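Local atomic coordinates of diacylglycerol O-acyltransferase (Marinobacter hydrocarbonoclasticus, PDB entry 6CHJ), a protein that probably transfers the acyl chain of an acyl-CoA to a diacylglycerol or a fatty alcohol, giving triacylglycerols or wax esters. Residues Ala35-Leu47 with His118-Leu130. Sequence-based numbering, arbitrary orientation.
Sequences APDDYVAQLADQL and HLIEGLKDRQFAL
R126 clasps one carbonyl oxygen with both terminal nitrogens: NH2 reaches A35 O at 2.8 Å in a fairly straight bond (158°), and R126 NH1 meets A35 O at 3.2 Å along a more bent path. The oxygen lies in the guanidinium plane, while both donors approach from one face of the carbonyl plane. The two bonds tie the turn between strands 115-121 and 127-135 to the loop before helix 39-49; D37 OD1 lies 3.7 Å from R126 NH1, a long salt bridge.

Beyond this polar end, helix 39-49 packs on one face of the mixed sheet; I120 and A129 turn away from it to meet helix 93-105, so the hairpin lies between two helices. V40 divides its branches: CG2 rests 3.6 Å from F128 CB, and CG1, anti to the backbone N (chi1 -168°), lies between L119 and E121. The edge of Y39 points at the face of F128 in an offset edge-to-face pair, planes 64° apart, and L43 CD2 touches F128 CE1 at 3.8 Å. L119 CD2 fits against A44. E121 packs its CB against V40 CG1, while E121 OE2 is hydrogen-bonded to T89 OG1 of the second subunit. Solvent-exposed R126 thus holds the loop through backbone alone; apolar V40, L43 and L119 hold the helix.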
loop_
_atom_site.group_PDB
_atom_site.type_symbol
_atom_site.label_atom_id
_atom_site.label_comp_id
_atom_site.label_asym_id
_atom_site.label_seq_id
_atom_site.Cartn_x
_atom_site.Cartn_y
_atom_site.Cartn_z
ATOM N N ALA B 35 8.574 29.858 12.512
ATOM C CA ALA B 35 8.708 29.089 11.284
ATOM C C ALA B 35 7.880 29.718 10.177
ATOM O O ALA B 35 6.739 30.135 10.417
ATOM C CB ALA B 35 8.248 27.651 11.487
ATOM N N PRO B 36 8.434 29.771 8.964
ATOM C CA PRO B 36 7.660 30.288 7.830
ATOM C C PRO B 36 6.427 29.429 7.592
ATOM O O PRO B 36 6.419 28.230 7.874
ATOM C CB PRO B 36 8.644 30.199 6.661
ATOM C CG PRO B 36 9.597 29.131 7.067
ATOM C CD PRO B 36 9.739 29.233 8.552
ATOM N N ASP B 37 5.372 30.067 7.082
ATOM C CA ASP B 37 4.112 29.412 6.744
ATOM C C ASP B 37 4.307 28.103 5.982
ATOM O O ASP B 37 3.470 27.199 6.065
ATOM C CB ASP B 37 3.239 30.349 5.901
ATOM C CG ASP B 37 2.512 31.380 6.735
ATOM O OD1 ASP B 37 2.278 31.102 7.927
ATOM O OD2 ASP B 37 2.169 32.462 6.198
ATOM N N ASP B 38 5.401 27.993 5.230
ATOM C CA ASP B 38 5.665 26.844 4.377
ATOM C C ASP B 38 6.774 25.962 4.945
ATOM O O ASP B 38 7.549 25.363 4.197
ATOM C CB ASP B 38 6.015 27.310 2.965
ATOM C CG ASP B 38 7.363 28.054 2.891
ATOM O OD1 ASP B 38 7.904 28.480 3.942
ATOM O OD2 ASP B 38 7.883 28.206 1.762
ATOM N N TYR B 39 6.833 25.835 6.278
ATOM C CA TYR B 39 7.975 25.186 6.931
ATOM C C TYR B 39 8.095 23.706 6.585
ATOM O O TYR B 39 9.210 23.168 6.567
ATOM C CB TYR B 39 7.890 25.340 8.455
ATOM C CG TYR B 39 8.809 24.395 9.206
ATOM C CD1 TYR B 39 10.184 24.590 9.214
ATOM C CD2 TYR B 39 8.300 23.291 9.891
ATOM C CE1 TYR B 39 11.032 23.724 9.899
ATOM C CE2 TYR B 39 9.137 22.411 10.568
ATOM C CZ TYR B 39 10.504 22.632 10.571
ATOM O OH TYR B 39 11.344 21.755 11.242
ATOM N N VAL B 40 6.985 23.013 6.339
ATOM C CA VAL B 40 7.112 21.577 6.104
ATOM C C VAL B 40 7.708 21.326 4.721
ATOM O O VAL B 40 8.657 20.542 4.577
ATOM C CB VAL B 40 5.769 20.849 6.309
ATOM C CG1 VAL B 40 5.988 19.352 6.344
ATOM C CG2 VAL B 40 5.132 21.285 7.637
ATOM N N ALA B 41 7.220 22.044 3.699
ATOM C CA ALA B 41 7.805 21.892 2.366
ATOM C C ALA B 41 9.305 22.176 2.383
ATOM O O ALA B 41 10.088 21.446 1.755
ATOM C CB ALA B 41 7.082 22.785 1.365
ATOM N N GLN B 42 9.732 23.201 3.139
ATOM C CA GLN B 42 11.163 23.429 3.360
ATOM C C GLN B 42 11.827 22.207 3.983
ATOM O O GLN B 42 12.942 21.832 3.599
ATOM C CB GLN B 42 11.384 24.646 4.268
ATOM C CG GLN B 42 10.759 25.936 3.789
ATOM C CD GLN B 42 11.637 27.163 3.980
ATOM O OE1 GLN B 42 11.794 27.678 5.098
ATOM N NE2 GLN B 42 12.202 27.650 2.879
ATOM N N LEU B 43 11.164 21.590 4.973
ATOM C CA LEU B 43 11.752 20.441 5.662
ATOM C C LEU B 43 11.913 19.254 4.719
ATOM O O LEU B 43 12.951 18.568 4.722
ATOM C CB LEU B 43 10.894 20.051 6.869
ATOM C CG LEU B 43 11.309 18.757 7.581
ATOM C CD1 LEU B 43 12.792 18.775 7.905
ATOM C CD2 LEU B 43 10.471 18.515 8.856
ATOM N N ALA B 44 10.873 18.970 3.927
ATOM C CA ALA B 44 10.956 17.835 3.017
ATOM C C ALA B 44 12.151 17.990 2.096
ATOM O O ALA B 44 12.873 17.022 1.835
ATOM C CB ALA B 44 9.660 17.702 2.218
ATOM N N ASP B 45 12.422 19.226 1.662
ATOM C CA ASP B 45 13.493 19.459 0.699
ATOM C C ASP B 45 14.853 19.051 1.255
ATOM O O ASP B 45 15.652 18.428 0.548
ATOM C CB ASP B 45 13.480 20.920 0.268
ATOM C CG ASP B 45 12.433 21.189 -0.792
ATOM O OD1 ASP B 45 12.295 20.321 -1.688
ATOM O OD2 ASP B 45 11.736 22.238 -0.713
ATOM N N GLN B 46 15.136 19.362 2.523
ATOM C CA GLN B 46 16.451 19.011 3.048
ATOM C C GLN B 46 16.524 17.574 3.532
ATOM O O GLN B 46 17.623 17.017 3.604
ATOM C CB GLN B 46 16.880 19.979 4.165
ATOM C CG GLN B 46 18.430 20.053 4.337
ATOM C CD GLN B 46 19.148 20.911 3.262
ATOM O OE1 GLN B 46 18.890 20.779 2.055
ATOM N NE2 GLN B 46 20.075 21.762 3.706
ATOM N N LEU B 47 15.388 16.947 3.852
ATOM C CA LEU B 47 15.434 15.529 4.185
ATOM C C LEU B 47 15.744 14.702 2.947
ATOM O O LEU B 47 16.473 13.703 3.027
ATOM C CB LEU B 47 14.115 15.085 4.834
ATOM C CG LEU B 47 13.967 15.422 6.333
ATOM C CD1 LEU B 47 12.512 15.324 6.816
ATOM C CD2 LEU B 47 14.899 14.587 7.193
ATOM N N HIS B 118 7.070 8.839 6.365
ATOM C CA HIS B 118 6.082 9.661 5.683
ATOM C C HIS B 118 5.976 10.992 6.423
ATOM O O HIS B 118 5.445 11.054 7.540
ATOM C CB HIS B 118 4.733 8.940 5.632
ATOM C CG HIS B 118 4.718 7.724 4.752
ATOM N ND1 HIS B 118 3.881 7.605 3.661
ATOM C CD2 HIS B 118 5.431 6.569 4.808
ATOM C CE1 HIS B 118 4.085 6.436 3.078
ATOM N NE2 HIS B 118 5.020 5.789 3.754
ATOM N N LEU B 119 6.473 12.060 5.801
ATOM C CA LEU B 119 6.293 13.409 6.313
ATOM C C LEU B 119 4.991 13.973 5.754
ATOM O O LEU B 119 4.852 14.149 4.538
ATOM C CB LEU B 119 7.493 14.283 5.949
ATOM C CG LEU B 119 7.441 15.795 6.212
ATOM C CD1 LEU B 119 7.286 16.038 7.698
ATOM C CD2 LEU B 119 8.701 16.505 5.652
ATOM N N ILE B 120 4.050 14.276 6.643
ATOM C CA ILE B 120 2.705 14.716 6.283
ATOM C C ILE B 120 2.578 16.207 6.584
ATOM O O ILE B 120 2.795 16.641 7.725
ATOM C CB ILE B 120 1.629 13.921 7.041
ATOM C CG1 ILE B 120 1.854 12.396 6.900
ATOM C CG2 ILE B 120 0.233 14.343 6.577
ATOM C CD1 ILE B 120 1.345 11.591 8.098
ATOM N N GLU B 121 2.210 16.986 5.566
ATOM C CA GLU B 121 1.889 18.403 5.665
ATOM C C GLU B 121 0.379 18.553 5.545
ATOM O O GLU B 121 -0.359 17.567 5.469
ATOM C CB GLU B 121 2.629 19.229 4.589
ATOM C CG GLU B 121 1.990 19.206 3.174
ATOM C CD GLU B 121 2.390 20.419 2.284
ATOM O OE1 GLU B 121 3.445 21.040 2.532
ATOM O OE2 GLU B 121 1.653 20.736 1.314
ATOM N N GLY B 122 -0.084 19.804 5.558
ATOM C CA GLY B 122 -1.504 20.096 5.497
ATOM C C GLY B 122 -2.256 19.986 6.807
ATOM O O GLY B 122 -3.490 20.004 6.794
ATOM N N LEU B 123 -1.573 19.855 7.935
ATOM C CA LEU B 123 -2.291 19.854 9.203
ATOM C C LEU B 123 -2.660 21.288 9.576
ATOM O O LEU B 123 -1.970 22.240 9.205
ATOM C CB LEU B 123 -1.455 19.187 10.293
ATOM C CG LEU B 123 -1.511 17.649 10.254
ATOM C CD1 LEU B 123 -0.564 17.034 9.196
ATOM C CD2 LEU B 123 -1.251 17.061 11.623
ATOM N N LYS B 124 -3.772 21.437 10.297
ATOM C CA LYS B 124 -4.401 22.738 10.495
ATOM C C LYS B 124 -3.491 23.793 11.114
ATOM O O LYS B 124 -2.989 24.669 10.402
ATOM C CB LYS B 124 -5.675 22.594 11.336
ATOM C CG LYS B 124 -6.910 22.935 10.519
ATOM C CD LYS B 124 -8.229 22.748 11.255
ATOM C CE LYS B 124 -9.392 23.288 10.386
ATOM N NZ LYS B 124 -10.730 22.649 10.661
ATOM N N ASP B 125 -3.286 23.762 12.424
ATOM C CA ASP B 125 -2.765 24.946 13.120
ATOM C C ASP B 125 -1.258 24.817 13.367
ATOM O O ASP B 125 -0.774 24.747 14.496
ATOM C CB ASP B 125 -3.539 25.181 14.419
ATOM C CG ASP B 125 -5.000 25.575 14.179
ATOM O OD1 ASP B 125 -5.905 24.778 14.518
ATOM O OD2 ASP B 125 -5.246 26.690 13.667
ATOM N N ARG B 126 -0.515 24.789 12.263
ATOM C CA ARG B 126 0.949 24.853 12.283
ATOM C C ARG B 126 1.549 23.624 12.973
ATOM O O ARG B 126 2.441 23.714 13.826
ATOM C CB ARG B 126 1.435 26.168 12.921
ATOM C CG ARG B 126 1.047 27.438 12.119
ATOM C CD ARG B 126 1.567 28.772 12.723
ATOM N NE ARG B 126 2.993 28.731 13.034
ATOM C CZ ARG B 126 3.950 29.140 12.205
ATOM N NH1 ARG B 126 3.630 29.606 10.997
ATOM N NH2 ARG B 126 5.230 29.054 12.574
ATOM N N GLN B 127 1.057 22.455 12.573
ATOM C CA GLN B 127 1.638 21.185 12.963
ATOM C C GLN B 127 1.978 20.383 11.716
ATOM O O GLN B 127 1.437 20.625 10.636
ATOM C CB GLN B 127 0.680 20.392 13.858
ATOM C CG GLN B 127 0.100 21.210 14.993
ATOM C CD GLN B 127 -0.234 20.368 16.218
ATOM O OE1 GLN B 127 0.641 20.054 17.031
ATOM N NE2 GLN B 127 -1.507 20.012 16.361
ATOM N N PHE B 128 2.887 19.423 11.882
ATOM C CA PHE B 128 3.151 18.407 10.879
ATOM C C PHE B 128 3.291 17.049 11.573
ATOM O O PHE B 128 3.298 16.961 12.806
ATOM C CB PHE B 128 4.389 18.764 10.050
ATOM C CG PHE B 128 5.675 18.731 10.816
ATOM C CD1 PHE B 128 6.540 17.657 10.680
ATOM C CD2 PHE B 128 6.041 19.790 11.624
ATOM C CE1 PHE B 128 7.730 17.607 11.367
ATOM C CE2 PHE B 128 7.240 19.760 12.315
ATOM C CZ PHE B 128 8.090 18.662 12.179
ATOM N N ALA B 129 3.407 15.980 10.769
ATOM C CA ALA B 129 3.422 14.623 11.307
ATOM C C ALA B 129 4.494 13.775 10.635
ATOM O O ALA B 129 4.837 13.974 9.468
ATOM C CB ALA B 129 2.060 13.925 11.149
ATOM N N LEU B 130 5.021 12.815 11.385
ATOM C CA LEU B 130 5.854 11.761 10.823
ATOM C C LEU B 130 5.128 10.444 11.037
ATOM O O LEU B 130 4.822 10.085 12.182
ATOM C CB LEU B 130 7.240 11.701 11.466
ATOM C CG LEU B 130 8.377 12.588 10.984
ATOM C CD1 LEU B 130 9.683 11.969 11.448
ATOM C CD2 LEU B 130 8.364 12.831 9.453
#